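Local coordinates for protein involved in catabolism of external DNA (Legionella pneumophila subsp. pneumophila, PDB 2OO3), which probably methylates the N6 of an adenine in 23S ribosomal RNA, using S-adenosyl-L-methionine as methyl donor, at residues A[74-77]-A[78-82]; A[211-214]-A[215-218]; A[257-260]-A[261-265]. All coordinates share one frame; numbering follows the deposited sequence. Where two conformers were deposited one is given.

Interaction 1 of 3, residues A[74-77]-A[78-82]. With SO4 (sulfate ion), chain D.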
# COMPACT_ATOMS: atom_id res chain seq x y z
N GLU A 74 14.61 6.39 -15.81
CA GLU A 74 14.45 7.28 -16.96
C GLU A 74 13.73 6.59 -18.10
O GLU A 74 13.34 7.23 -19.07
CB GLU A 74 15.82 7.85 -17.40
CG GLU A 74 16.44 8.81 -16.35
CD GLU A 74 15.59 10.05 -16.09
OE1 GLU A 74 15.13 10.65 -17.09
OE2 GLU A 74 15.37 10.44 -14.90
N ASN A 75 13.51 5.30 -17.96
CA ASN A 75 12.78 4.53 -18.94
C ASN A 75 11.39 4.10 -18.49
O ASN A 75 10.75 3.27 -19.16
CB ASN A 75 13.63 3.32 -19.34
CG ASN A 75 14.89 3.73 -20.09
OD1 ASN A 75 14.83 3.96 -21.29
ND2 ASN A 75 16.03 3.83 -19.39
N LEU A 76 10.91 4.62 -17.36
CA LEU A 76 9.64 4.15 -16.83
C LEU A 76 8.48 4.93 -17.45
O LEU A 76 8.64 6.10 -17.79
CB LEU A 76 9.62 4.28 -15.30
CG LEU A 76 10.50 3.33 -14.47
CD1 LEU A 76 10.45 3.75 -13.00
CD2 LEU A 76 10.11 1.80 -14.62
N PRO A 77 7.31 4.29 -17.59
CA PRO A 77 6.11 5.00 -18.00
C PRO A 77 5.76 6.08 -16.98
O PRO A 77 6.10 5.95 -15.79
CB PRO A 77 5.02 3.90 -18.02
CG PRO A 77 5.81 2.58 -18.12
CD PRO A 77 7.06 2.85 -17.35
N SER A 78 5.12 7.14 -17.45
CA SER A 78 4.77 8.30 -16.62
C SER A 78 3.92 7.98 -15.40
O SER A 78 3.90 8.77 -14.47
CB SER A 78 4.05 9.38 -17.47
OG SER A 78 2.76 8.90 -17.83
N LEU A 79 3.20 6.85 -15.39
CA LEU A 79 2.47 6.39 -14.19
C LEU A 79 3.36 6.20 -12.93
O LEU A 79 2.84 6.17 -11.80
CB LEU A 79 1.69 5.08 -14.46
CG LEU A 79 0.45 5.26 -15.36
CD1 LEU A 79 -0.22 3.91 -15.62
CD2 LEU A 79 -0.54 6.18 -14.71
N PHE A 80 4.66 6.07 -13.16
CA PHE A 80 5.67 5.91 -12.11
C PHE A 80 6.22 7.21 -11.54
O PHE A 80 6.98 7.20 -10.55
CB PHE A 80 6.84 5.08 -12.63
CG PHE A 80 6.53 3.58 -12.77
CD1 PHE A 80 7.06 2.65 -11.84
CD2 PHE A 80 5.75 3.09 -13.83
CE1 PHE A 80 6.81 1.27 -11.99
CE2 PHE A 80 5.48 1.71 -13.99
CZ PHE A 80 6.00 0.79 -13.06
N LEU A 81 5.84 8.34 -12.15
CA LEU A 81 6.43 9.62 -11.77
C LEU A 81 6.32 9.96 -10.30
O LEU A 81 7.30 10.36 -9.71
CB LEU A 81 5.85 10.80 -12.61
CG LEU A 81 6.28 10.80 -14.07
CD1 LEU A 81 5.41 11.85 -14.84
CD2 LEU A 81 7.75 11.13 -14.17
N GLU A 82 5.14 9.83 -9.72
CA GLU A 82 4.95 10.31 -8.32
C GLU A 82 5.77 9.43 -7.39
O GLU A 82 6.43 9.91 -6.47
CB GLU A 82 3.47 10.27 -7.93
CG GLU A 82 2.60 11.35 -8.63
CD GLU A 82 1.99 10.90 -9.99
OE1 GLU A 82 2.50 9.96 -10.67
OE2 GLU A 82 0.97 11.50 -10.39
S SO4 D . 4.43 7.26 -21.21
O1 SO4 D . 5.25 7.25 -22.41
O2 SO4 D . 5.32 7.54 -20.09
O3 SO4 D . 3.41 8.31 -21.31
O4 SO4 D . 3.76 5.97 -21.03
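Phe80 folds back on Leu76 and Pro77 at the turn that leads from a loop into helix 81-90. Its CB lies 3.4 Å from Pro77 O. With chi1 at -74°, CG stands opposite the residue's own carbonyl carbon, which turns the ring back over the preceding residues. Further out the two sides of the ring meet different neighbours. Phe80 CD1 touches Leu76 CD1 at 3.7 Å, while Phe80 CD2 lies 3.8 Å from Pro77 CD, with Pro77 O near the ring plane at that edge. CE2 also rests against Pro77 CD, and beyond it CE1 and CZ reach Leu260 and Thr259 of helix 249-263. Over one face sits the second methyl of Leu76: its CD2 is 4.2 Å from the centroid of the Phe80 ring and only 10° off the normal, a CH-pi contact. A branched leucine suits this place because one methyl can cover the ring while the other fills in beside CB and CD1.

A backbone bond holds the same turn together. Phe80 N donates to Pro77 O at 3.0 Å, with a nearly straight N-H...O angle of 164°, closing a 3-10 turn. Proline fits as the first residue of this turn, since its ring restricts phi. Next to it, Ser78 N is hydrogen-bonded to O2 of a sulfate at 2.7 Å. Ile21 of helix 14-30 also touches the phenyl group.

The sulfate probably came from the crystallisation liquor, so its site says little about function. Its binding does agree with the partial positive charge expected near the start of a helix. Chemically the contact divides into an oily side, where Phe80 is buried, and a polar outer side, where a backbone N-H meets an anion.

Interaction 2 of 3, residues A[211-214]-A[215-218]. With SO4 (sulfate ion), chain C.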
# COMPACT_ATOMS: atom_id res chain seq x y z
N ARG A 211 -11.98 -14.86 0.06
CA ARG A 211 -13.42 -15.17 0.08
C ARG A 211 -14.14 -14.21 1.03
O ARG A 211 -15.23 -13.71 0.72
CB ARG A 211 -13.68 -16.63 0.47
CG ARG A 211 -15.21 -17.02 0.52
CD ARG A 211 -15.41 -18.54 0.77
NE ARG A 211 -14.92 -19.37 -0.33
CZ ARG A 211 -15.58 -19.60 -1.48
NH1 ARG A 211 -16.78 -19.06 -1.68
NH2 ARG A 211 -15.04 -20.36 -2.42
N LYS A 212 -13.52 -13.94 2.18
CA LYS A 212 -14.07 -12.95 3.12
C LYS A 212 -14.07 -11.54 2.53
O LYS A 212 -15.05 -10.83 2.68
CB LYS A 212 -13.33 -12.95 4.47
CG LYS A 212 -13.37 -14.27 5.20
CD LYS A 212 -14.74 -14.94 5.10
CE LYS A 212 -15.62 -14.59 6.28
NZ LYS A 212 -16.82 -15.47 6.30
N MET A 213 -12.99 -11.15 1.86
CA MET A 213 -12.94 -9.82 1.22
C MET A 213 -14.05 -9.69 0.17
O MET A 213 -14.72 -8.65 0.06
CB MET A 213 -11.57 -9.55 0.56
CG MET A 213 -10.42 -9.33 1.56
SD MET A 213 -10.69 -8.07 2.90
CE MET A 213 -11.18 -6.61 1.91
N ARG A 214 -14.27 -10.76 -0.58
CA ARG A 214 -15.26 -10.74 -1.66
C ARG A 214 -16.67 -10.50 -1.13
O ARG A 214 -17.44 -9.80 -1.77
CB ARG A 214 -15.17 -12.00 -2.51
CG ARG A 214 -15.67 -11.82 -3.92
CD ARG A 214 -14.83 -12.64 -4.96
NE ARG A 214 -14.42 -13.95 -4.45
CZ ARG A 214 -13.16 -14.38 -4.35
NH1 ARG A 214 -12.14 -13.64 -4.79
NH2 ARG A 214 -12.93 -15.60 -3.85
N GLU A 215 -16.97 -11.01 0.05
CA GLU A 215 -18.30 -10.82 0.66
C GLU A 215 -18.67 -9.38 1.05
O GLU A 215 -19.86 -9.06 1.18
CB GLU A 215 -18.44 -11.77 1.86
CG GLU A 215 -18.37 -13.26 1.44
CD GLU A 215 -18.26 -14.22 2.61
OE1 GLU A 215 -18.29 -13.76 3.79
OE2 GLU A 215 -18.14 -15.44 2.37
N ILE A 216 -17.67 -8.52 1.24
CA ILE A 216 -17.89 -7.17 1.76
C ILE A 216 -18.59 -6.27 0.74
O ILE A 216 -19.56 -5.56 1.06
CB ILE A 216 -16.57 -6.56 2.24
CG1 ILE A 216 -15.98 -7.43 3.36
CG2 ILE A 216 -16.77 -5.09 2.71
CD1 ILE A 216 -14.58 -7.00 3.82
N SER A 217 -18.11 -6.31 -0.50
CA SER A 217 -18.57 -5.44 -1.55
C SER A 217 -18.16 -5.98 -2.90
O SER A 217 -17.08 -6.56 -3.07
CB SER A 217 -18.01 -4.02 -1.35
OG SER A 217 -18.41 -3.18 -2.41
N SER A 218 -19.03 -5.77 -3.87
CA SER A 218 -18.78 -6.13 -5.25
C SER A 218 -18.18 -4.96 -6.03
O SER A 218 -17.83 -5.10 -7.22
CB SER A 218 -20.11 -6.49 -5.90
OG SER A 218 -20.99 -5.41 -5.67
S SO4 C . -22.08 -3.44 -2.94
O1 SO4 C . -20.92 -2.63 -3.26
O2 SO4 C . -22.32 -3.35 -1.50
O3 SO4 C . -23.23 -2.90 -3.66
O4 SO4 C . -21.88 -4.84 -3.28
O HOH W 1 -18.68 -16.77 -0.16
O HOH W 2 -14.81 -6.34 -1.42
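Glu215 N donates to Arg211 O at 3.3 Å in the alpha-helical manner, but one residue on Ile216 N turns to Met213 O at 3.2 Å, so helix 203-216 tightens toward 3-10 geometry as it ends. A water then carries the pattern past the last turn, donating to Met213 O at 2.7 Å and to Ser217 O at 2.8 Å.

On the outer side Glu215 stretches back along the helix toward Lys212, with Arg211 reached only through a water. Lys212, bent at chi2 and chi3, curls its tip round to a salt bridge, Lys212 NZ to Glu215 OE1 at 3.4 Å, in which the hydrogen bond is weak. The other carboxylate oxygen, Glu215 OE2, receives a hydrogen bond from a water at 2.9 Å, and that water lies in the guanidinium plane of Arg211, weakly bonded to NH1. Long flexible chains suit such an exposed surface.

Met213 and Ile216 point the same way on the inner side, Met213 CE against Ile216 CD1 at 3.9 Å, and both pack on helix 174-188, Met213 on Pro179 and Ile182, Ile216 on Tyr186. Beyond the helix end, Ser217 OG donates to a sulfate O1 at 2.7 Å; Ser218 N, Lys219 and Lys278 also bind this ion.

Solvent-mediated and long ionic links thus join the charged surface, whereas close nonpolar contact seats the helix. The sulfate, probably from the crystallisation liquor, marks a spot receptive to anions.

Interaction 3 of 3, residues A[257-260]-A[261-265]; sequences LETL and TTYFN
Thr261 and Thr262 each turn a hydroxyl back to a carbonyl three residues earlier, near the end of helix 249-263. Thr261 OG1 donates to Glu258 O at 2.8 Å and Thr262 OG1 to Thr259 O at 2.6 Å, with this second donor in the carbonyl plane. A chi1 of 63° or 72° wedges each OG1 between its own N and carbonyl carbon, from where it can reach back down the helix.

Among the backbone bonds, Thr261 N still pairs with Leu257 O at 3.1 Å. Thr262 N also donates to Thr259 O, at 3.0 Å from above the carbonyl plane. Leu260 O takes two donors: Tyr263 N at 2.9 Å, well above the carbonyl plane, and Phe264 N at 2.8 Å, almost in line with C=O.

Nonpolar contacts fall into two side-by-side pairs. Thr259 CG2 meets the edge of the Tyr263 ring, 3.8 Å from CE2, while the Tyr263 hydroxyl bonds to Asp72. Leu260 CB lies 3.9 Å from Phe264 CE2, and the two residues face helix 14-30 at Val17 and Phe14.

As the helix ends, Thr259 O and Leu260 O thus each take two donors instead of a regular turn's single i+4 N-H; the hydroxyl of exposed Thr262 supplies one, while leucine and phenylalanine pack inside.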
# COMPACT_ATOMS: atom_id res chain seq x y z
N LEU A 257 1.55 -2.99 -13.63
CA LEU A 257 1.87 -4.41 -13.42
C LEU A 257 2.60 -5.02 -14.61
O LEU A 257 3.56 -5.77 -14.42
CB LEU A 257 0.60 -5.23 -13.12
CG LEU A 257 -0.11 -4.90 -11.79
CD1 LEU A 257 -1.54 -5.48 -11.76
CD2 LEU A 257 0.71 -5.44 -10.61
N GLU A 258 2.19 -4.69 -15.84
CA GLU A 258 2.93 -5.14 -17.02
C GLU A 258 4.37 -4.68 -16.96
O GLU A 258 5.28 -5.47 -17.22
CB GLU A 258 2.36 -4.59 -18.33
CG GLU A 258 0.95 -4.98 -18.68
CD GLU A 258 0.64 -4.49 -20.09
OE1 GLU A 258 -0.55 -4.49 -20.48
OE2 GLU A 258 1.61 -4.12 -20.81
N THR A 259 4.58 -3.39 -16.67
CA THR A 259 5.94 -2.86 -16.52
C THR A 259 6.76 -3.62 -15.46
O THR A 259 7.92 -4.00 -15.71
CB THR A 259 5.95 -1.33 -16.23
OG1 THR A 259 5.21 -0.68 -17.26
CG2 THR A 259 7.33 -0.79 -16.24
N LEU A 260 6.18 -3.83 -14.29
CA LEU A 260 6.90 -4.53 -13.21
C LEU A 260 7.34 -5.98 -13.56
O LEU A 260 8.42 -6.44 -13.15
CB LEU A 260 6.06 -4.50 -11.91
CG LEU A 260 5.88 -3.08 -11.34
CD1 LEU A 260 5.07 -3.19 -10.06
CD2 LEU A 260 7.27 -2.43 -11.06
N THR A 261 6.51 -6.69 -14.32
CA THR A 261 6.87 -8.05 -14.71
C THR A 261 8.06 -8.03 -15.67
O THR A 261 8.68 -9.07 -15.86
CB THR A 261 5.72 -8.83 -15.37
OG1 THR A 261 5.33 -8.19 -16.59
CG2 THR A 261 4.50 -8.92 -14.45
N THR A 262 8.38 -6.88 -16.27
CA THR A 262 9.61 -6.80 -17.07
C THR A 262 10.87 -6.64 -16.19
O THR A 262 11.97 -6.88 -16.66
CB THR A 262 9.59 -5.69 -18.15
OG1 THR A 262 9.70 -4.39 -17.54
CG2 THR A 262 8.30 -5.75 -19.00
N TYR A 263 10.70 -6.23 -14.93
CA TYR A 263 11.82 -6.09 -13.99
C TYR A 263 11.94 -7.28 -13.03
O TYR A 263 13.03 -7.66 -12.66
CB TYR A 263 11.71 -4.77 -13.19
CG TYR A 263 11.86 -3.53 -14.06
CD1 TYR A 263 13.12 -3.06 -14.43
CD2 TYR A 263 10.73 -2.85 -14.52
CE1 TYR A 263 13.26 -1.95 -15.24
CE2 TYR A 263 10.86 -1.73 -15.35
CZ TYR A 263 12.11 -1.28 -15.69
OH TYR A 263 12.25 -0.15 -16.49
N PHE A 264 10.83 -7.86 -12.63
CA PHE A 264 10.87 -8.93 -11.63
C PHE A 264 10.75 -10.30 -12.31
O PHE A 264 9.70 -10.60 -12.89
CB PHE A 264 9.75 -8.75 -10.61
CG PHE A 264 9.70 -7.36 -9.94
CD1 PHE A 264 10.87 -6.68 -9.63
CD2 PHE A 264 8.49 -6.80 -9.57
CE1 PHE A 264 10.82 -5.42 -9.00
CE2 PHE A 264 8.42 -5.54 -8.97
CZ PHE A 264 9.61 -4.85 -8.68
N ASN A 265 11.81 -11.11 -12.24
CA ASN A 265 11.84 -12.45 -12.92
C ASN A 265 11.30 -12.38 -14.36
O ASN A 265 10.35 -13.08 -14.69
CB ASN A 265 11.05 -13.50 -12.11
CG ASN A 265 11.50 -14.95 -12.42
OD1 ASN A 265 12.51 -15.17 -13.10
ND2 ASN A 265 10.75 -15.93 -11.91

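The three contacts follow one another along the chain, all within a Rossmann-like methyltransferase fold. Interactions 1 and 3, centred 13 Å apart, form one patch: the turn entering helix 81-90 lies against the end of helix 249-263, with Pro77 CG 3.4 Å from Thr259 OG1 and Leu76 CD2 3.4 Å from Tyr263 OH. Both also lean on helix 14-30, which carries His20, predicted to bind S-adenosyl-L-methionine. Interaction 2 stands apart, its centre 32 Å from interaction 1 and 28 Å from interaction 3. The patch therefore joins three helices and, through interaction 3, rests on strands 220-226 and 270-275 of the mixed sheet, while interaction 2, ending helix 203-216, rests on strand 237-243 and helix 174-188.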